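Local coordinates for glycoside hydrolase family protein (Novosphingobium sp. PP1Y, PDB 6Q2F) that probably cleaves terminal alpha-L-rhamnose from glycosides by hydrolysis, as an alpha-L-rhamnosidase, at residues K1023-V1037 against Q1087-R1101. Residues are numbered along the deposited sequence; the frame is centred on the assembly and turned at random.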
# COMPACT_ATOMS: atom_id res chain seq x y z
N LYS A 1023 -30.03 -11.97 -26.28
CA LYS A 1023 -29.96 -12.15 -24.83
C LYS A 1023 -28.53 -12.07 -24.31
O LYS A 1023 -28.25 -11.40 -23.31
CB LYS A 1023 -30.58 -13.50 -24.48
CG LYS A 1023 -30.50 -13.95 -23.02
CD LYS A 1023 -31.26 -15.27 -22.83
CE LYS A 1023 -31.18 -15.78 -21.40
NZ LYS A 1023 -31.71 -14.79 -20.42
N TYR A 1024 -27.61 -12.75 -24.99
CA TYR A 1024 -26.24 -12.89 -24.52
C TYR A 1024 -25.29 -11.92 -25.21
O TYR A 1024 -24.08 -12.10 -25.13
CB TYR A 1024 -25.78 -14.33 -24.72
CG TYR A 1024 -26.57 -15.34 -23.90
CD1 TYR A 1024 -26.55 -15.30 -22.52
CD2 TYR A 1024 -27.32 -16.34 -24.52
CE1 TYR A 1024 -27.26 -16.22 -21.76
CE2 TYR A 1024 -28.03 -17.27 -23.77
CZ TYR A 1024 -27.99 -17.20 -22.39
OH TYR A 1024 -28.70 -18.12 -21.64
N PHE A 1025 -25.82 -10.89 -25.86
CA PHE A 1025 -24.96 -9.99 -26.61
C PHE A 1025 -24.05 -9.19 -25.68
O PHE A 1025 -24.49 -8.65 -24.66
CB PHE A 1025 -25.80 -9.04 -27.46
CG PHE A 1025 -25.00 -7.96 -28.13
CD1 PHE A 1025 -24.23 -8.24 -29.25
CD2 PHE A 1025 -25.01 -6.66 -27.64
CE1 PHE A 1025 -23.50 -7.24 -29.88
CE2 PHE A 1025 -24.28 -5.66 -28.26
CZ PHE A 1025 -23.52 -5.95 -29.38
N SER A 1026 -22.76 -9.14 -26.04
CA SER A 1026 -21.77 -8.26 -25.44
C SER A 1026 -21.16 -7.44 -26.56
O SER A 1026 -20.66 -8.00 -27.54
CB SER A 1026 -20.68 -9.04 -24.69
OG SER A 1026 -21.19 -9.61 -23.49
N GLY A 1027 -21.18 -6.13 -26.43
CA GLY A 1027 -20.62 -5.28 -27.46
C GLY A 1027 -21.38 -3.97 -27.53
O GLY A 1027 -21.91 -3.49 -26.53
N ILE A 1028 -21.44 -3.40 -28.73
CA ILE A 1028 -22.10 -2.12 -28.96
C ILE A 1028 -23.37 -2.37 -29.75
O ILE A 1028 -23.32 -2.84 -30.89
CB ILE A 1028 -21.18 -1.12 -29.68
CG1 ILE A 1028 -19.88 -0.92 -28.89
CG2 ILE A 1028 -21.89 0.21 -29.85
CD1 ILE A 1028 -18.92 0.06 -29.55
N ALA A 1029 -24.52 -2.07 -29.14
CA ALA A 1029 -25.80 -2.09 -29.84
C ALA A 1029 -26.19 -0.65 -30.18
O ALA A 1029 -26.17 0.22 -29.30
CB ALA A 1029 -26.88 -2.75 -28.98
N THR A 1030 -26.54 -0.41 -31.44
CA THR A 1030 -26.85 0.93 -31.93
C THR A 1030 -28.36 1.09 -32.07
O THR A 1030 -28.98 0.45 -32.93
CB THR A 1030 -26.13 1.20 -33.25
OG1 THR A 1030 -24.72 1.15 -33.05
CG2 THR A 1030 -26.51 2.57 -33.80
N TYR A 1031 -28.95 1.93 -31.23
CA TYR A 1031 -30.38 2.19 -31.26
C TYR A 1031 -30.66 3.42 -32.11
O TYR A 1031 -29.95 4.42 -32.03
CB TYR A 1031 -30.93 2.40 -29.86
CG TYR A 1031 -30.97 1.17 -28.97
CD1 TYR A 1031 -29.80 0.63 -28.42
CD2 TYR A 1031 -32.19 0.59 -28.62
CE1 TYR A 1031 -29.85 -0.48 -27.58
CE2 TYR A 1031 -32.24 -0.51 -27.77
CZ TYR A 1031 -31.07 -1.04 -27.26
OH TYR A 1031 -31.11 -2.12 -26.42
N SER A 1032 -31.74 3.34 -32.89
CA SER A 1032 -32.03 4.27 -33.97
C SER A 1032 -33.50 4.62 -33.93
O SER A 1032 -34.34 3.74 -33.70
CB SER A 1032 -31.69 3.65 -35.34
OG SER A 1032 -32.01 4.52 -36.40
N ARG A 1033 -33.81 5.89 -34.19
CA ARG A 1033 -35.17 6.41 -34.06
C ARG A 1033 -35.15 7.87 -34.51
O ARG A 1033 -34.09 8.52 -34.51
CB ARG A 1033 -35.63 6.31 -32.61
CG ARG A 1033 -37.10 6.48 -32.36
CD ARG A 1033 -37.31 6.73 -30.87
NE ARG A 1033 -38.71 6.70 -30.46
CZ ARG A 1033 -39.60 7.63 -30.78
NH1 ARG A 1033 -39.24 8.65 -31.54
NH2 ARG A 1033 -40.85 7.53 -30.36
N ASN A 1034 -36.32 8.37 -34.89
CA ASN A 1034 -36.58 9.80 -35.07
C ASN A 1034 -37.45 10.32 -33.94
O ASN A 1034 -38.11 9.55 -33.24
CB ASN A 1034 -37.27 10.08 -36.41
CG ASN A 1034 -36.38 9.79 -37.59
OD1 ASN A 1034 -35.21 10.17 -37.59
ND2 ASN A 1034 -36.91 9.10 -38.58
N PHE A 1035 -37.45 11.64 -33.77
CA PHE A 1035 -38.28 12.28 -32.77
C PHE A 1035 -38.47 13.74 -33.13
O PHE A 1035 -37.61 14.36 -33.76
CB PHE A 1035 -37.68 12.12 -31.36
CG PHE A 1035 -36.42 12.89 -31.12
CD1 PHE A 1035 -35.19 12.42 -31.55
CD2 PHE A 1035 -36.45 14.07 -30.39
CE1 PHE A 1035 -34.02 13.12 -31.30
CE2 PHE A 1035 -35.27 14.78 -30.12
CZ PHE A 1035 -34.06 14.31 -30.58
N ARG A 1036 -39.62 14.29 -32.73
CA ARG A 1036 -40.01 15.65 -33.09
C ARG A 1036 -39.70 16.62 -31.95
O ARG A 1036 -39.86 16.29 -30.77
CB ARG A 1036 -41.51 15.73 -33.45
CG ARG A 1036 -42.09 17.16 -33.39
CD ARG A 1036 -43.27 17.44 -34.38
NE ARG A 1036 -44.57 17.60 -33.73
CZ ARG A 1036 -45.31 18.71 -33.72
NH1 ARG A 1036 -44.91 19.83 -34.32
NH2 ARG A 1036 -46.47 18.70 -33.12
N VAL A 1037 -39.25 17.81 -32.33
CA VAL A 1037 -38.93 18.88 -31.40
C VAL A 1037 -39.73 20.11 -31.84
O VAL A 1037 -39.71 20.48 -33.02
CB VAL A 1037 -37.42 19.18 -31.37
CG1 VAL A 1037 -37.11 20.43 -30.57
CG2 VAL A 1037 -36.65 17.98 -30.83
N GLN A 1087 -38.54 17.12 -37.25
CA GLN A 1087 -38.03 15.78 -37.06
C GLN A 1087 -36.52 15.80 -36.85
O GLN A 1087 -35.79 16.50 -37.56
CB GLN A 1087 -38.37 14.90 -38.26
CG GLN A 1087 -38.53 13.41 -37.91
CD GLN A 1087 -39.91 13.10 -37.34
OE1 GLN A 1087 -40.54 13.93 -36.70
NE2 GLN A 1087 -40.39 11.89 -37.60
N ASN A 1088 -36.07 15.02 -35.87
CA ASN A 1088 -34.66 14.87 -35.51
C ASN A 1088 -34.29 13.40 -35.54
O ASN A 1088 -35.10 12.54 -35.16
CB ASN A 1088 -34.38 15.42 -34.11
CG ASN A 1088 -34.61 16.92 -34.00
OD1 ASN A 1088 -33.68 17.70 -33.80
ND2 ASN A 1088 -35.88 17.34 -34.11
N THR A 1089 -33.07 13.09 -35.98
CA THR A 1089 -32.59 11.72 -35.93
C THR A 1089 -31.87 11.51 -34.61
O THR A 1089 -31.25 12.43 -34.07
CB THR A 1089 -31.67 11.41 -37.12
OG1 THR A 1089 -30.46 12.15 -37.01
CG2 THR A 1089 -32.37 11.80 -38.45
N LEU A 1090 -31.99 10.30 -34.08
CA LEU A 1090 -31.43 9.92 -32.79
C LEU A 1090 -30.74 8.58 -32.98
O LEU A 1090 -31.35 7.63 -33.48
CB LEU A 1090 -32.52 9.82 -31.72
CG LEU A 1090 -32.11 9.38 -30.31
CD1 LEU A 1090 -31.10 10.36 -29.69
CD2 LEU A 1090 -33.35 9.31 -29.41
N GLU A 1091 -29.47 8.51 -32.60
CA GLU A 1091 -28.71 7.27 -32.61
C GLU A 1091 -27.99 7.15 -31.28
O GLU A 1091 -27.33 8.10 -30.84
CB GLU A 1091 -27.68 7.22 -33.75
CG GLU A 1091 -28.14 7.75 -35.08
CD GLU A 1091 -27.07 7.59 -36.14
OE1 GLU A 1091 -26.44 6.50 -36.19
OE2 GLU A 1091 -26.83 8.56 -36.89
N ILE A 1092 -28.12 5.99 -30.64
CA ILE A 1092 -27.62 5.77 -29.30
C ILE A 1092 -26.82 4.48 -29.32
O ILE A 1092 -27.39 3.40 -29.52
CB ILE A 1092 -28.75 5.69 -28.27
CG1 ILE A 1092 -29.60 6.97 -28.32
CG2 ILE A 1092 -28.16 5.43 -26.88
CD1 ILE A 1092 -30.67 7.05 -27.27
N ARG A 1093 -25.50 4.59 -29.14
CA ARG A 1093 -24.63 3.43 -29.18
C ARG A 1093 -24.42 2.98 -27.74
O ARG A 1093 -23.76 3.68 -26.95
CB ARG A 1093 -23.33 3.77 -29.89
CG ARG A 1093 -23.50 3.88 -31.40
CD ARG A 1093 -22.32 4.55 -32.10
NE ARG A 1093 -21.06 3.84 -31.88
CZ ARG A 1093 -20.09 4.27 -31.09
NH1 ARG A 1093 -20.21 5.42 -30.42
NH2 ARG A 1093 -18.99 3.55 -30.97
N VAL A 1094 -25.04 1.85 -27.37
CA VAL A 1094 -24.95 1.32 -26.02
C VAL A 1094 -23.94 0.19 -25.99
O VAL A 1094 -24.04 -0.76 -26.78
CB VAL A 1094 -26.30 0.83 -25.49
CG1 VAL A 1094 -26.12 0.33 -24.06
CG2 VAL A 1094 -27.34 1.94 -25.56
N ALA A 1095 -22.98 0.28 -25.08
CA ALA A 1095 -22.00 -0.76 -24.82
C ALA A 1095 -22.29 -1.40 -23.47
O ALA A 1095 -22.66 -0.70 -22.52
CB ALA A 1095 -20.58 -0.18 -24.83
N ASN A 1096 -22.11 -2.71 -23.38
CA ASN A 1096 -22.20 -3.42 -22.11
C ASN A 1096 -20.87 -4.14 -21.86
O ASN A 1096 -19.90 -3.91 -22.58
CB ASN A 1096 -23.39 -4.38 -22.10
CG ASN A 1096 -23.29 -5.43 -23.18
OD1 ASN A 1096 -22.51 -5.28 -24.13
ND2 ASN A 1096 -24.09 -6.49 -23.06
N THR A 1097 -20.84 -5.00 -20.85
CA THR A 1097 -19.66 -5.79 -20.53
C THR A 1097 -19.67 -7.12 -21.28
O THR A 1097 -20.66 -7.51 -21.90
CB THR A 1097 -19.57 -6.07 -19.03
OG1 THR A 1097 -20.67 -6.90 -18.64
CG2 THR A 1097 -19.56 -4.77 -18.20
N TRP A 1098 -18.54 -7.83 -21.21
CA TRP A 1098 -18.43 -9.17 -21.78
C TRP A 1098 -19.18 -10.23 -21.00
O TRP A 1098 -19.21 -11.38 -21.46
CB TRP A 1098 -16.97 -9.61 -21.86
CG TRP A 1098 -16.27 -9.15 -23.08
CD1 TRP A 1098 -15.26 -8.21 -23.15
CD2 TRP A 1098 -16.51 -9.59 -24.41
NE1 TRP A 1098 -14.87 -8.05 -24.46
CE2 TRP A 1098 -15.61 -8.90 -25.26
CE3 TRP A 1098 -17.39 -10.52 -24.99
CZ2 TRP A 1098 -15.58 -9.09 -26.64
CZ3 TRP A 1098 -17.35 -10.72 -26.37
CH2 TRP A 1098 -16.46 -10.01 -27.18
N VAL A 1099 -19.78 -9.88 -19.86
CA VAL A 1099 -20.28 -10.90 -18.94
C VAL A 1099 -21.31 -11.80 -19.63
O VAL A 1099 -21.28 -13.03 -19.51
CB VAL A 1099 -20.86 -10.24 -17.68
CG1 VAL A 1099 -21.64 -11.24 -16.83
CG2 VAL A 1099 -19.76 -9.59 -16.87
N ASN A 1100 -22.25 -11.19 -20.35
CA ASN A 1100 -23.40 -11.93 -20.85
C ASN A 1100 -22.99 -12.87 -21.98
O ASN A 1100 -23.48 -14.00 -22.05
CB ASN A 1100 -24.49 -10.95 -21.32
CG ASN A 1100 -25.22 -10.27 -20.17
OD1 ASN A 1100 -24.94 -10.53 -19.00
ND2 ASN A 1100 -26.17 -9.39 -20.50
N ARG A 1101 -22.11 -12.43 -22.88
CA ARG A 1101 -21.63 -13.31 -23.94
C ARG A 1101 -20.75 -14.43 -23.38
O ARG A 1101 -20.67 -15.50 -23.98
CB ARG A 1101 -20.84 -12.51 -24.98
CG ARG A 1101 -20.51 -13.29 -26.24
CD ARG A 1101 -21.81 -13.78 -26.92
NE ARG A 1101 -22.09 -15.19 -26.66
CZ ARG A 1101 -23.08 -15.87 -27.23
NH1 ARG A 1101 -23.88 -15.29 -28.10
NH2 ARG A 1101 -23.26 -17.15 -26.95
O HOH W 1 -26.73 -9.01 -23.44
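Asn1096 grips the backbone of 1025-1027 with both ends of its amide: ND2 donates to Phe1025 O at 2.7 Å, the acceptor lying in the amide plane, and OD1 accepts from Gly1027 N in a nearly straight bond (168°). CG sits between the backbone N and the carbonyl carbon (chi1 60°), which turns the amide toward 1025-1027; asparagine suits because one short flat group offers both donor and acceptor. A water bridges Lys1023 O and Phe1025 O to Asn1100 ND2. A leucine here in place of Asn1096 would probably leave Gly1027 N without its acceptor and Phe1025 O to the water, freeing 1025-1027 to shift against 1096-1101. At Gly1027 (phi 148°) a side chain would jam against the preceding carbonyl O and Phe1025 CZ. Ser1026 is small enough to slip in beside the helix start, where its OG donates to Thr1097 O (2.7 Å) and accepts from Arg1101 N (3.0 Å).

Strands 1028-1037 and 1087-1095 pair antiparallel through backbone bonds such as Tyr1031 N to Ile1092 O, forming the middle of a six-stranded sheet, consistent with the beta-sandwich of a galactose-binding-like domain.

On the face turned to strand 1131-1140, the packing is largely apolar. Phe1035 lays one ring face over Asn1088 CB, a CH-pi contact 3.8 Å from the centroid, while its CE1 meets Leu1090 CB at 3.6 Å. Asn1088 OD1 accepts from the backbone N of Arg1084 and from Asn1063 ND2. Tyr1031 CD1 touches Val1094 CG2 at 4.0 Å, the branched valine suiting an extended strand. On the other face, Arg1093 runs alongside Thr1030, its CG 3.4 Å from OG1, while its NH1 is hydrogen-bonded to Gln1059 OE1.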